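Local coordinates for carboxyl esterase NP (Bacillus subtilis, PDB 4CCW), which hydrolyses carboxylic esters to an alcohol and a carboxylate as a carboxylesterase of the alpha/beta hydrolase superfamily, at residues Tyr71-Asp76 with Val274-Gln279; Leu57-Gly62 with Thr83-Ile88; Ala155-Pro160 with Tyr222-Glu227; Gln43-Ala48 with Lys92-Pro97. All coordinates share one frame; numbering follows the deposited sequence.

In the fold
Contacts 2 and 4 lie on neighbouring strands of the central sheet of an alpha/beta hydrolase fold, and contact 1 packs close by. Contact 2 pairs parallel strands 56-60 and 82-86; contact 4, its centre about 10 Å away, ties strand 42-49 to the loop leading into 96-97, and the two meet where S95 OG lies 2.7 Å from D87 O. Contact 1, about 13 Å from contact 2 between centres, joins the turn leading into helix 74-80 to the short helix 275-278, bringing the region just after the likely catalytic H273 back to residues 71-73. Contact 3 stands apart, at least 21 Å from every other centre. Along the chain, contact 2 nests inside contact 4 and contact 3 inside contact 1.

Contact 1: Tyr71-Asp76 with Val274-Gln279; sequences YPNIAD and VLSMEQ
The short helix 275-278, directly after the probable catalytic H273 of this alpha/beta hydrolase, meets the turn leading into helix 74-80 through N73 and S276. N73 ND2 donates to S276 O at 3.0 Å, with an N-H...O angle of 165°. The acceptor lies close to the amide plane of N73, whereas the donor is tilted 30° from the carbonyl plane of S276. The other end of the same amide, N73 OD1, accepts from a water 2.7 Å away, and that water in turn accepts from S276 OG, also at 2.7 Å. Beside this polar bridge, P72 CG rests 4.3 Å from M277 CG. The methionine chain bends at its thioether (chi3 82°), bringing M277 CE to 3.5 Å from both Y71 CE2 and Y71 OH; the two side chains cross at about a right angle. F196 of helix 194-205 touches both Y71 and M277, and Y71 OH bonds to H193 N. N73 ND2 also bonds to N284 OD1 in helix 280-291. With ND2 engaged twice and OD1 held by water, the buried amide has its rotation fixed, and its polar atoms are satisfied at the junction of three chain regions.

Contact 2: Leu57-Gly62 with Thr83-Ile88; sequences LVLLHG and TYAVDI
Strands 57-60 and 83-86 run parallel, their axes approaching to 4.6 Å at an angle of 23°, with Y84 N to L57 O (2.7 Å), L59 N to Y84 O (2.8 Å) and V86 N to L59 O (3.0 Å) forming the ladder. On the face carrying L57, L59, T83 and A85, L57 CD2 reaches T83 CG2 at 3.6 Å, the two side chains lying alongside each other and pointing the same way. V58, L60, Y84 and V86 project from the other face, where L60 CD2 packs against both V86 CB and I88 CG1. These strands are the two ends of a beta-alpha-beta crossover whose connection contains helix 74-80: I74 touches L59 and T83, and W77 touches L57 and L59, while helix 104-118 packs on the other face through F115, L111, L118 and W110. Past the strand ends, H61 takes over from the backbone. Its ring turns back with CG between the backbone N and the carbonyl carbon (chi1 59°), and NE2 accepts from I88 N at 2.9 Å, the donor tilted 20° from the ring plane. ND1 donates to G62 O at 2.8 Å, exactly in that plane, so this imidazole is gripped at both nitrogens, consistent with a neutral ring carrying its proton on ND1. I88 CD1 lies over one ring face in a CH-pi contact, 3.9 Å from the centroid.

Contact 3: Ala155-Pro160 with Tyr222-Glu227; sequences AETFLP and YVFTDE
V223 pushes its two methyl groups into the bend formed by E156-P160, and a single backbone bridge to T157 holds the segments together. The loop after strand 146-152, before helix 163-171, is joined here to the residues leading into helix 226-230. T157 N donates to Y222 O at 2.9 Å, and T157 O accepts from F224 N at 3.0 Å; both bonds are moderately bent, with angles at hydrogen of 150° and 156°. V223 is tightly packed: its CG2 comes to 3.6 Å from P160 N and equally close to L159 C, while CG1 faces F158 O. On the inner flank, T157 CG2 lies 3.8 Å from F224 CD2, the two side chains side by side, and T157 O sits at the edge of the F224 ring, near its plane. M136 and L140 of helix 130-141 continue the apolar surroundings of F224. The loose side is at T225-E227, where T225 and E227 are exposed and the chain leaves the partner loop. There D226 OD1 forms a salt bridge with R255 NH2, and R255 also donates to F158 O and F224 O, tying both segments to helix 249-259. T157 OG1 folds back to donate to A155 O at 2.8 Å, OG1 standing 38° out of the A155 carbonyl plane. The N-H, O and hydroxyl of buried T157 thus all have partners, which implies a well-fixed loop conformation just beyond A155, whose side chain is about 6 Å from that of the likely catalytic H273.

Contact 4: Gln43-Ala48 with Lys92-Pro97; sequences QTHVIA and KNKSIP
Q43 meets I96 near the start of strand 42-49: I96 N donates to Q43 O at 2.8 Å, almost straight at 174°. A water links Q43 N and I96 O, accepting from the first and donating to the second, each at 2.8 Å. At T44 the methyl CG2 lies 3.6 Å from S95 OG, while T44 OG1 bonds to W110 NE1 of helix 104-118. The backbone of H45 then uses the same serine oxygen: H45 N donates to S95 OG at 3.0 Å. That hydroxyl is also bonded to D87 O, so it bridges H45 N and D87 O, alongside the backbone bond of H45 with D87. The backbone of S95 is held by N93, whose OD1 accepts from S95 N in an Asx turn. The H45 ring, swung anti to its own N (chi1 -170°), presents one face to the extended chain of K94, which runs on to N22 OD1 through NZ; K94 CD stands over the ring centre, 3.7 Å from the centroid in a CH-pi contact. Farther along, V46, I47 and A48 leave the 92-97 segment and stay in the sheet between strands 32-39 and 82-86, while Y21 of helix 12-24 touches I47 and K94 and meets the H45 ring with its plane at about 90°.

Contact 1: Tyr71-Asp76 with Val274-Gln279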
loop_
_atom_site.group_PDB
_atom_site.type_symbol
_atom_site.label_atom_id
_atom_site.label_comp_id
_atom_site.label_asym_id
_atom_site.label_seq_id
_atom_site.Cartn_x
_atom_site.Cartn_y
_atom_site.Cartn_z
ATOM N N TYR A 71 -3.142 3.937 -10.655
ATOM C CA TYR A 71 -3.586 4.285 -12.019
ATOM C C TYR A 71 -3.090 3.361 -13.151
ATOM O O TYR A 71 -3.808 3.204 -14.143
ATOM C CB TYR A 71 -3.354 5.775 -12.354
ATOM C CG TYR A 71 -1.904 6.192 -12.471
ATOM C CD1 TYR A 71 -1.209 6.042 -13.666
ATOM C CD2 TYR A 71 -1.225 6.743 -11.377
ATOM C CE1 TYR A 71 0.124 6.409 -13.771
ATOM C CE2 TYR A 71 0.101 7.128 -11.475
ATOM C CZ TYR A 71 0.775 6.953 -12.664
ATOM O OH TYR A 71 2.092 7.323 -12.766
ATOM N N PRO A 72 -1.895 2.737 -13.009
ATOM C CA PRO A 72 -1.421 1.859 -14.091
ATOM C C PRO A 72 -2.013 0.453 -14.061
ATOM O O PRO A 72 -1.760 -0.344 -14.971
ATOM C CB PRO A 72 0.089 1.751 -13.832
ATOM C CG PRO A 72 0.411 2.736 -12.760
ATOM C CD PRO A 72 -0.850 2.940 -11.992
ATOM N N ASN A 73 -2.779 0.151 -13.023
ATOM C CA ASN A 73 -3.185 -1.226 -12.752
ATOM C C ASN A 73 -4.689 -1.357 -12.737
ATOM O O ASN A 73 -5.226 -2.441 -12.947
ATOM C CB ASN A 73 -2.648 -1.691 -11.391
ATOM C CG ASN A 73 -1.236 -1.223 -11.125
ATOM O OD1 ASN A 73 -1.029 -0.258 -10.377
ATOM N ND2 ASN A 73 -0.253 -1.877 -11.755
ATOM N N ILE A 74 -5.367 -0.242 -12.491
ATOM C CA ILE A 74 -6.783 -0.283 -12.165
ATOM C C ILE A 74 -7.688 -0.668 -13.350
ATOM O O ILE A 74 -8.719 -1.296 -13.142
ATOM C CB ILE A 74 -7.257 1.023 -11.481
ATOM C CG1 ILE A 74 -8.638 0.833 -10.828
ATOM C CG2 ILE A 74 -7.260 2.192 -12.460
ATOM C CD1 ILE A 74 -8.648 -0.132 -9.660
ATOM N N ALA A 75 -7.301 -0.320 -14.579
ATOM C CA ALA A 75 -8.112 -0.704 -15.758
ATOM C C ALA A 75 -8.200 -2.224 -15.921
ATOM O O ALA A 75 -9.284 -2.763 -16.175
ATOM C CB ALA A 75 -7.576 -0.061 -17.026
ATOM N N ASP A 76 -7.063 -2.904 -15.766
ATOM C CA ASP A 76 -7.000 -4.371 -15.825
ATOM C C ASP A 76 -7.695 -5.019 -14.619
ATOM O O ASP A 76 -8.570 -5.866 -14.792
ATOM C CB ASP A 76 -5.549 -4.867 -15.900
ATOM C CG ASP A 76 -4.963 -4.820 -17.310
ATOM O OD1 ASP A 76 -5.711 -4.651 -18.301
ATOM O OD2 ASP A 76 -3.726 -4.970 -17.423
ATOM N N VAL A 274 8.812 0.037 -6.463
ATOM C CA VAL A 274 7.475 0.429 -6.904
ATOM C C VAL A 274 7.134 -0.345 -8.178
ATOM O O VAL A 274 6.852 0.219 -9.252
ATOM C CB VAL A 274 7.360 1.965 -7.060
ATOM C CG1 VAL A 274 5.892 2.379 -7.101
ATOM C CG2 VAL A 274 8.047 2.661 -5.886
ATOM N N LEU A 275 7.167 -1.669 -8.049
ATOM C CA LEU A 275 7.113 -2.551 -9.204
ATOM C C LEU A 275 5.790 -2.510 -9.989
ATOM O O LEU A 275 5.765 -2.759 -11.196
ATOM C CB LEU A 275 7.519 -3.981 -8.796
ATOM C CG LEU A 275 6.806 -4.719 -7.669
ATOM C CD1 LEU A 275 5.502 -5.307 -8.177
ATOM C CD2 LEU A 275 7.680 -5.853 -7.141
ATOM N N SER A 276 4.704 -2.169 -9.300
ATOM C CA SER A 276 3.388 -2.003 -9.927
ATOM C C SER A 276 3.352 -0.849 -10.946
ATOM O O SER A 276 2.547 -0.862 -11.891
ATOM C CB SER A 276 2.322 -1.787 -8.841
ATOM O OG SER A 276 2.614 -0.637 -8.058
ATOM N N MET A 277 4.236 0.129 -10.757
ATOM C CA MET A 277 4.304 1.327 -11.606
ATOM C C MET A 277 5.382 1.189 -12.673
ATOM O O MET A 277 5.254 1.749 -13.773
ATOM C CB MET A 277 4.531 2.595 -10.748
ATOM C CG MET A 277 3.460 2.799 -9.677
ATOM S SD MET A 277 3.477 4.320 -8.717
ATOM C CE MET A 277 2.631 5.418 -9.851
ATOM N N GLU A 278 6.417 0.407 -12.369
ATOM C CA GLU A 278 7.501 0.158 -13.327
ATOM C C GLU A 278 7.188 -0.946 -14.317
ATOM O O GLU A 278 7.572 -0.863 -15.481
ATOM C CB GLU A 278 8.801 -0.157 -12.604
ATOM C CG GLU A 278 9.278 0.981 -11.718
ATOM C CD GLU A 278 10.218 0.501 -10.638
ATOM O OE1 GLU A 278 10.039 -0.630 -10.145
ATOM O OE2 GLU A 278 11.142 1.256 -10.297
ATOM N N GLN A 279 6.508 -1.990 -13.861
ATOM C CA GLN A 279 6.197 -3.084 -14.761
ATOM C C GLN A 279 4.704 -3.431 -14.718
ATOM O O GLN A 279 4.342 -4.555 -14.386
ATOM C CB GLN A 279 7.117 -4.296 -14.491
ATOM C CG GLN A 279 8.603 -4.064 -14.837
ATOM C CD GLN A 279 8.891 -3.968 -16.336
ATOM O OE1 GLN A 279 8.156 -4.505 -17.149
ATOM N NE2 GLN A 279 9.982 -3.289 -16.701
HETATM O O HOH W 1 0.847 1.146 -9.084
#

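Contact 2: Leu57-Gly62 with Thr83-Ile88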
loop_
_atom_site.group_PDB
_atom_site.type_symbol
_atom_site.label_atom_id
_atom_site.label_comp_id
_atom_site.label_asym_id
_atom_site.label_seq_id
_atom_site.Cartn_x
_atom_site.Cartn_y
_atom_site.Cartn_z
ATOM N N LEU A 57 -12.192 -6.718 -4.405
ATOM C CA LEU A 57 -10.733 -6.641 -4.322
ATOM C C LEU A 57 -10.340 -5.376 -3.581
ATOM O O LEU A 57 -10.819 -4.283 -3.907
ATOM C CB LEU A 57 -10.100 -6.655 -5.723
ATOM C CG LEU A 57 -8.625 -6.240 -5.864
ATOM C CD1 LEU A 57 -7.675 -7.256 -5.219
ATOM C CD2 LEU A 57 -8.269 -6.052 -7.330
ATOM N N VAL A 58 -9.469 -5.517 -2.582
ATOM C CA VAL A 58 -9.056 -4.362 -1.793
ATOM C C VAL A 58 -7.574 -4.048 -2.073
ATOM O O VAL A 58 -6.723 -4.940 -2.049
ATOM C CB VAL A 58 -9.312 -4.565 -0.279
ATOM C CG1 VAL A 58 -8.717 -3.417 0.534
ATOM C CG2 VAL A 58 -10.803 -4.675 0.019
ATOM N N LEU A 59 -7.298 -2.776 -2.351
ATOM C CA LEU A 59 -5.952 -2.288 -2.618
ATOM C C LEU A 59 -5.471 -1.389 -1.481
ATOM O O LEU A 59 -6.196 -0.505 -1.011
ATOM C CB LEU A 59 -5.911 -1.504 -3.936
ATOM C CG LEU A 59 -6.566 -2.125 -5.180
ATOM C CD1 LEU A 59 -6.511 -1.168 -6.358
ATOM C CD2 LEU A 59 -5.927 -3.455 -5.533
ATOM N N LEU A 60 -4.236 -1.624 -1.054
ATOM C CA LEU A 60 -3.619 -0.847 0.002
ATOM C C LEU A 60 -2.262 -0.357 -0.523
ATOM O O LEU A 60 -1.341 -1.141 -0.727
ATOM C CB LEU A 60 -3.473 -1.678 1.284
ATOM C CG LEU A 60 -4.756 -2.042 2.051
ATOM C CD1 LEU A 60 -4.443 -3.074 3.129
ATOM C CD2 LEU A 60 -5.441 -0.817 2.652
ATOM N N HIS A 61 -2.195 0.953 -0.755
ATOM C CA HIS A 61 -1.064 1.647 -1.393
ATOM C C HIS A 61 0.227 1.649 -0.590
ATOM O O HIS A 61 0.236 1.321 0.605
ATOM C CB HIS A 61 -1.488 3.089 -1.593
ATOM C CG HIS A 61 -1.854 3.774 -0.298
ATOM N ND1 HIS A 61 -0.934 4.316 0.509
ATOM C CD2 HIS A 61 -3.089 3.950 0.337
ATOM C CE1 HIS A 61 -1.537 4.830 1.602
ATOM N NE2 HIS A 61 -2.853 4.608 1.494
ATOM N N GLY A 62 1.319 2.075 -1.229
ATOM C CA GLY A 62 2.613 2.243 -0.541
ATOM C C GLY A 62 2.668 3.507 0.299
ATOM O O GLY A 62 1.872 4.420 0.092
ATOM N N THR A 83 -13.284 -3.303 -7.229
ATOM C CA THR A 83 -12.003 -2.957 -6.642
ATOM C C THR A 83 -12.087 -1.694 -5.791
ATOM O O THR A 83 -12.482 -0.631 -6.287
ATOM C CB THR A 83 -10.948 -2.723 -7.735
ATOM O OG1 THR A 83 -11.337 -1.599 -8.529
ATOM C CG2 THR A 83 -10.862 -3.908 -8.632
ATOM N N TYR A 84 -11.711 -1.828 -4.521
ATOM C CA TYR A 84 -11.736 -0.719 -3.572
ATOM C C TYR A 84 -10.310 -0.321 -3.216
ATOM O O TYR A 84 -9.586 -1.095 -2.575
ATOM C CB TYR A 84 -12.488 -1.095 -2.290
ATOM C CG TYR A 84 -13.922 -1.530 -2.496
ATOM C CD1 TYR A 84 -14.937 -0.594 -2.680
ATOM C CD2 TYR A 84 -14.261 -2.883 -2.498
ATOM C CE1 TYR A 84 -16.253 -1.000 -2.862
ATOM C CE2 TYR A 84 -15.575 -3.300 -2.694
ATOM C CZ TYR A 84 -16.563 -2.356 -2.864
ATOM O OH TYR A 84 -17.867 -2.768 -3.048
ATOM N N ALA A 85 -9.916 0.885 -3.611
ATOM C CA ALA A 85 -8.611 1.427 -3.218
ATOM C C ALA A 85 -8.747 2.260 -1.952
ATOM O O ALA A 85 -9.331 3.345 -1.962
ATOM C CB ALA A 85 -7.999 2.242 -4.350
ATOM N N VAL A 86 -8.199 1.742 -0.862
ATOM C CA VAL A 86 -8.402 2.304 0.478
ATOM C C VAL A 86 -7.194 3.131 0.930
ATOM O O VAL A 86 -6.062 2.627 0.925
ATOM C CB VAL A 86 -8.626 1.169 1.492
ATOM C CG1 VAL A 86 -8.748 1.730 2.902
ATOM C CG2 VAL A 86 -9.860 0.346 1.107
ATOM N N ASP A 87 -7.429 4.380 1.340
ATOM C CA ASP A 87 -6.348 5.216 1.879
ATOM C C ASP A 87 -6.055 4.794 3.313
ATOM O O ASP A 87 -6.939 4.844 4.168
ATOM C CB ASP A 87 -6.687 6.711 1.831
ATOM C CG ASP A 87 -6.385 7.362 0.488
ATOM O OD1 ASP A 87 -5.762 6.737 -0.388
ATOM O OD2 ASP A 87 -6.790 8.533 0.301
ATOM N N ILE A 88 -4.822 4.349 3.561
ATOM C CA ILE A 88 -4.412 3.851 4.879
ATOM C C ILE A 88 -4.496 4.943 5.937
ATOM O O ILE A 88 -3.913 6.029 5.796
ATOM C CB ILE A 88 -2.998 3.212 4.851
ATOM C CG1 ILE A 88 -2.979 2.001 3.914
ATOM C CG2 ILE A 88 -2.543 2.813 6.249
ATOM C CD1 ILE A 88 -1.574 1.582 3.520
HETATM O O HOH W 2 -4.877 1.967 -1.943
#

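Contact 3: Ala155-Pro160 with Tyr222-Glu227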
loop_
_atom_site.group_PDB
_atom_site.type_symbol
_atom_site.label_atom_id
_atom_site.label_comp_id
_atom_site.label_asym_id
_atom_site.label_seq_id
_atom_site.Cartn_x
_atom_site.Cartn_y
_atom_site.Cartn_z
ATOM N N ALA A 155 6.673 -3.335 3.199
ATOM C CA ALA A 155 7.488 -2.640 4.191
ATOM C C ALA A 155 7.847 -3.668 5.249
ATOM O O ALA A 155 6.969 -4.302 5.830
ATOM C CB ALA A 155 6.728 -1.490 4.823
ATOM N N GLU A 156 9.141 -3.843 5.468
ATOM C CA GLU A 156 9.659 -4.875 6.368
ATOM C C GLU A 156 8.947 -6.208 6.152
ATOM O O GLU A 156 9.067 -6.754 5.063
ATOM C CB GLU A 156 9.699 -4.358 7.820
ATOM C CG GLU A 156 10.806 -3.323 7.966
ATOM C CD GLU A 156 11.262 -3.128 9.413
ATOM O OE1 GLU A 156 10.515 -3.470 10.347
ATOM O OE2 GLU A 156 12.386 -2.647 9.593
ATOM N N THR A 157 8.190 -6.690 7.137
ATOM C CA THR A 157 7.395 -7.941 7.009
ATOM C C THR A 157 8.267 -9.206 7.076
ATOM O O THR A 157 8.141 -9.994 8.015
ATOM C CB THR A 157 6.493 -7.925 5.740
ATOM O OG1 THR A 157 5.671 -6.749 5.770
ATOM C CG2 THR A 157 5.584 -9.198 5.659
ATOM N N PHE A 158 9.149 -9.391 6.092
ATOM C CA PHE A 158 10.084 -10.523 6.114
ATOM C C PHE A 158 11.477 -10.166 6.624
ATOM O O PHE A 158 12.102 -10.953 7.332
ATOM C CB PHE A 158 10.141 -11.204 4.739
ATOM C CG PHE A 158 8.796 -11.617 4.243
ATOM C CD1 PHE A 158 8.130 -12.708 4.811
ATOM C CD2 PHE A 158 8.159 -10.886 3.248
ATOM C CE1 PHE A 158 6.866 -13.070 4.381
ATOM C CE2 PHE A 158 6.906 -11.259 2.797
ATOM C CZ PHE A 158 6.255 -12.346 3.368
ATOM N N LEU A 159 11.957 -8.976 6.277
ATOM C CA LEU A 159 13.279 -8.508 6.685
ATOM C C LEU A 159 13.155 -7.098 7.216
ATOM O O LEU A 159 12.244 -6.385 6.796
ATOM C CB LEU A 159 14.233 -8.437 5.489
ATOM C CG LEU A 159 14.673 -9.720 4.794
ATOM C CD1 LEU A 159 15.670 -9.335 3.708
ATOM C CD2 LEU A 159 15.292 -10.687 5.798
ATOM N N PRO A 160 14.082 -6.678 8.105
ATOM C CA PRO A 160 14.082 -5.271 8.518
ATOM C C PRO A 160 14.597 -4.378 7.406
ATOM O O PRO A 160 15.287 -4.863 6.505
ATOM C CB PRO A 160 15.058 -5.230 9.691
ATOM C CG PRO A 160 15.886 -6.455 9.582
ATOM C CD PRO A 160 15.126 -7.475 8.788
ATOM N N TYR A 222 7.167 -3.646 11.136
ATOM C CA TYR A 222 7.279 -4.867 11.918
ATOM C C TYR A 222 7.817 -5.987 11.046
ATOM O O TYR A 222 7.520 -6.041 9.858
ATOM C CB TYR A 222 5.909 -5.255 12.519
ATOM C CG TYR A 222 5.936 -6.530 13.356
ATOM C CD1 TYR A 222 6.688 -6.597 14.540
ATOM C CD2 TYR A 222 5.227 -7.667 12.964
ATOM C CE1 TYR A 222 6.727 -7.748 15.310
ATOM C CE2 TYR A 222 5.258 -8.823 13.732
ATOM C CZ TYR A 222 6.009 -8.855 14.900
ATOM O OH TYR A 222 6.073 -9.995 15.660
ATOM N N VAL A 223 8.636 -6.848 11.643
ATOM C CA VAL A 223 9.111 -8.073 10.997
ATOM C C VAL A 223 8.469 -9.248 11.719
ATOM O O VAL A 223 8.649 -9.420 12.924
ATOM C CB VAL A 223 10.646 -8.163 11.084
ATOM C CG1 VAL A 223 11.145 -9.524 10.572
ATOM C CG2 VAL A 223 11.259 -7.041 10.244
ATOM N N PHE A 224 7.698 -10.049 10.997
ATOM C CA PHE A 224 6.983 -11.157 11.633
ATOM C C PHE A 224 7.958 -12.242 12.072
ATOM O O PHE A 224 8.941 -12.503 11.386
ATOM C CB PHE A 224 5.909 -11.716 10.687
ATOM C CG PHE A 224 4.814 -10.733 10.405
ATOM C CD1 PHE A 224 3.698 -10.658 11.246
ATOM C CD2 PHE A 224 4.916 -9.844 9.337
ATOM C CE1 PHE A 224 2.690 -9.718 11.006
ATOM C CE2 PHE A 224 3.925 -8.887 9.114
ATOM C CZ PHE A 224 2.803 -8.838 9.937
ATOM N N THR A 225 7.671 -12.874 13.206
ATOM C CA THR A 225 8.521 -13.939 13.704
ATOM C C THR A 225 8.403 -15.185 12.816
ATOM O O THR A 225 7.488 -15.309 11.980
ATOM C CB THR A 225 8.145 -14.346 15.141
ATOM O OG1 THR A 225 6.837 -14.946 15.145
ATOM C CG2 THR A 225 8.200 -13.130 16.098
ATOM N N ASP A 226 9.330 -16.118 13.008
ATOM C CA ASP A 226 9.280 -17.399 12.312
ATOM C C ASP A 226 7.926 -18.071 12.512
ATOM O O ASP A 226 7.287 -18.512 11.544
ATOM C CB ASP A 226 10.376 -18.328 12.838
ATOM C CG ASP A 226 11.772 -17.906 12.406
ATOM O OD1 ASP A 226 11.911 -16.887 11.707
ATOM O OD2 ASP A 226 12.742 -18.617 12.773
ATOM N N GLU A 227 7.493 -18.115 13.776
ATOM C CA GLU A 227 6.233 -18.752 14.129
ATOM C C GLU A 227 5.033 -18.048 13.508
ATOM O O GLU A 227 4.130 -18.708 13.012
ATOM C CB GLU A 227 6.088 -18.896 15.656
ATOM C CG GLU A 227 6.893 -20.057 16.257
ATOM C CD GLU A 227 6.809 -21.377 15.477
ATOM O OE1 GLU A 227 5.724 -21.997 15.411
ATOM O OE2 GLU A 227 7.856 -21.815 14.929
#

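Contact 4: Gln43-Ala48 with Lys92-Pro97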
loop_
_atom_site.group_PDB
_atom_site.type_symbol
_atom_site.label_atom_id
_atom_site.label_comp_id
_atom_site.label_asym_id
_atom_site.label_seq_id
_atom_site.Cartn_x
_atom_site.Cartn_y
_atom_site.Cartn_z
ATOM N N GLN A 43 -12.587 8.656 9.576
ATOM C CA GLN A 43 -13.136 8.612 8.221
ATOM C C GLN A 43 -12.076 8.195 7.212
ATOM O O GLN A 43 -11.021 8.831 7.090
ATOM C CB GLN A 43 -13.745 9.963 7.831
ATOM C CG GLN A 43 -14.860 10.442 8.758
ATOM C CD GLN A 43 -16.176 9.716 8.550
ATOM O OE1 GLN A 43 -16.366 9.012 7.561
ATOM N NE2 GLN A 43 -17.104 9.902 9.479
ATOM N N THR A 44 -12.394 7.137 6.468
ATOM C CA THR A 44 -11.448 6.478 5.588
ATOM C C THR A 44 -11.874 6.659 4.132
ATOM O O THR A 44 -12.992 6.321 3.755
ATOM C CB THR A 44 -11.364 4.981 5.948
ATOM O OG1 THR A 44 -10.887 4.865 7.292
ATOM C CG2 THR A 44 -10.424 4.229 5.029
ATOM N N HIS A 45 -10.970 7.211 3.331
ATOM C CA HIS A 45 -11.254 7.515 1.941
ATOM C C HIS A 45 -11.085 6.290 1.080
ATOM O O HIS A 45 -10.120 5.528 1.231
ATOM C CB HIS A 45 -10.363 8.668 1.476
ATOM C CG HIS A 45 -10.743 9.229 0.132
ATOM N ND1 HIS A 45 -10.117 8.871 -1.004
ATOM C CD2 HIS A 45 -11.727 10.139 -0.232
ATOM C CE1 HIS A 45 -10.680 9.516 -2.046
ATOM N NE2 HIS A 45 -11.660 10.293 -1.571
ATOM N N VAL A 46 -12.053 6.072 0.195
ATOM C CA VAL A 46 -12.069 4.904 -0.687
ATOM C C VAL A 46 -12.408 5.337 -2.108
ATOM O O VAL A 46 -13.274 6.198 -2.327
ATOM C CB VAL A 46 -13.099 3.839 -0.218
ATOM C CG1 VAL A 46 -13.048 2.585 -1.092
ATOM C CG2 VAL A 46 -12.861 3.447 1.228
ATOM N N ILE A 47 -11.709 4.739 -3.068
ATOM C CA ILE A 47 -12.029 4.876 -4.487
ATOM C C ILE A 47 -12.507 3.513 -5.016
ATOM O O ILE A 47 -11.762 2.527 -4.975
ATOM C CB ILE A 47 -10.802 5.348 -5.289
ATOM C CG1 ILE A 47 -10.210 6.612 -4.659
ATOM C CG2 ILE A 47 -11.182 5.609 -6.738
ATOM C CD1 ILE A 47 -8.759 6.845 -4.998
ATOM N N ALA A 48 -13.753 3.450 -5.490
ATOM C CA ALA A 48 -14.320 2.208 -6.024
ATOM C C ALA A 48 -14.401 2.234 -7.543
ATOM O O ALA A 48 -14.787 3.239 -8.132
ATOM C CB ALA A 48 -15.697 1.937 -5.427
ATOM N N LYS A 92 -0.106 9.769 4.729
ATOM C CA LYS A 92 -0.316 11.000 3.967
ATOM C C LYS A 92 -1.247 10.774 2.773
ATOM O O LYS A 92 -0.827 10.314 1.707
ATOM C CB LYS A 92 1.040 11.596 3.537
ATOM C CG LYS A 92 0.996 13.057 3.084
ATOM C CD LYS A 92 0.707 14.038 4.224
ATOM C CE LYS A 92 1.718 13.949 5.358
ATOM N NZ LYS A 92 3.089 14.366 4.956
ATOM N N ASN A 93 -2.525 11.096 2.984
ATOM C CA ASN A 93 -3.612 10.825 2.037
ATOM C C ASN A 93 -4.908 11.477 2.535
ATOM O O ASN A 93 -4.865 12.356 3.390
ATOM C CB ASN A 93 -3.799 9.305 1.822
ATOM C CG ASN A 93 -4.025 8.546 3.123
ATOM O OD1 ASN A 93 -4.793 8.977 3.987
ATOM N ND2 ASN A 93 -3.351 7.400 3.268
ATOM N N LYS A 94 -6.047 11.013 2.029
ATOM C CA LYS A 94 -7.337 11.648 2.337
ATOM C C LYS A 94 -8.069 11.046 3.547
ATOM O O LYS A 94 -9.095 11.584 3.978
ATOM C CB LYS A 94 -8.247 11.621 1.104
ATOM C CG LYS A 94 -7.976 12.691 0.056
ATOM C CD LYS A 94 -9.167 12.791 -0.888
ATOM C CE LYS A 94 -9.040 13.938 -1.876
ATOM N NZ LYS A 94 -10.316 14.178 -2.615
ATOM N N SER A 95 -7.564 9.936 4.090
ATOM C CA SER A 95 -8.131 9.396 5.330
ATOM C C SER A 95 -7.817 10.281 6.534
ATOM O O SER A 95 -6.763 10.922 6.592
ATOM C CB SER A 95 -7.678 7.961 5.567
ATOM O OG SER A 95 -8.297 7.133 4.608
ATOM N N ILE A 96 -8.755 10.362 7.473
ATOM C CA ILE A 96 -8.602 11.276 8.623
ATOM C C ILE A 96 -8.572 10.509 9.954
ATOM O O ILE A 96 -9.607 10.038 10.427
ATOM C CB ILE A 96 -9.683 12.397 8.647
ATOM C CG1 ILE A 96 -9.807 13.081 7.277
ATOM C CG2 ILE A 96 -9.366 13.436 9.717
ATOM C CD1 ILE A 96 -10.880 14.153 7.215
ATOM N N PRO A 97 -7.378 10.380 10.560
ATOM C CA PRO A 97 -7.244 9.564 11.765
ATOM C C PRO A 97 -7.840 10.227 12.997
ATOM O O PRO A 97 -7.685 11.431 13.191
ATOM C CB PRO A 97 -5.732 9.407 11.922
ATOM C CG PRO A 97 -5.153 10.599 11.249
ATOM C CD PRO A 97 -6.093 10.968 10.137
HETATM O O HOH W 3 -12.165 11.204 10.712
#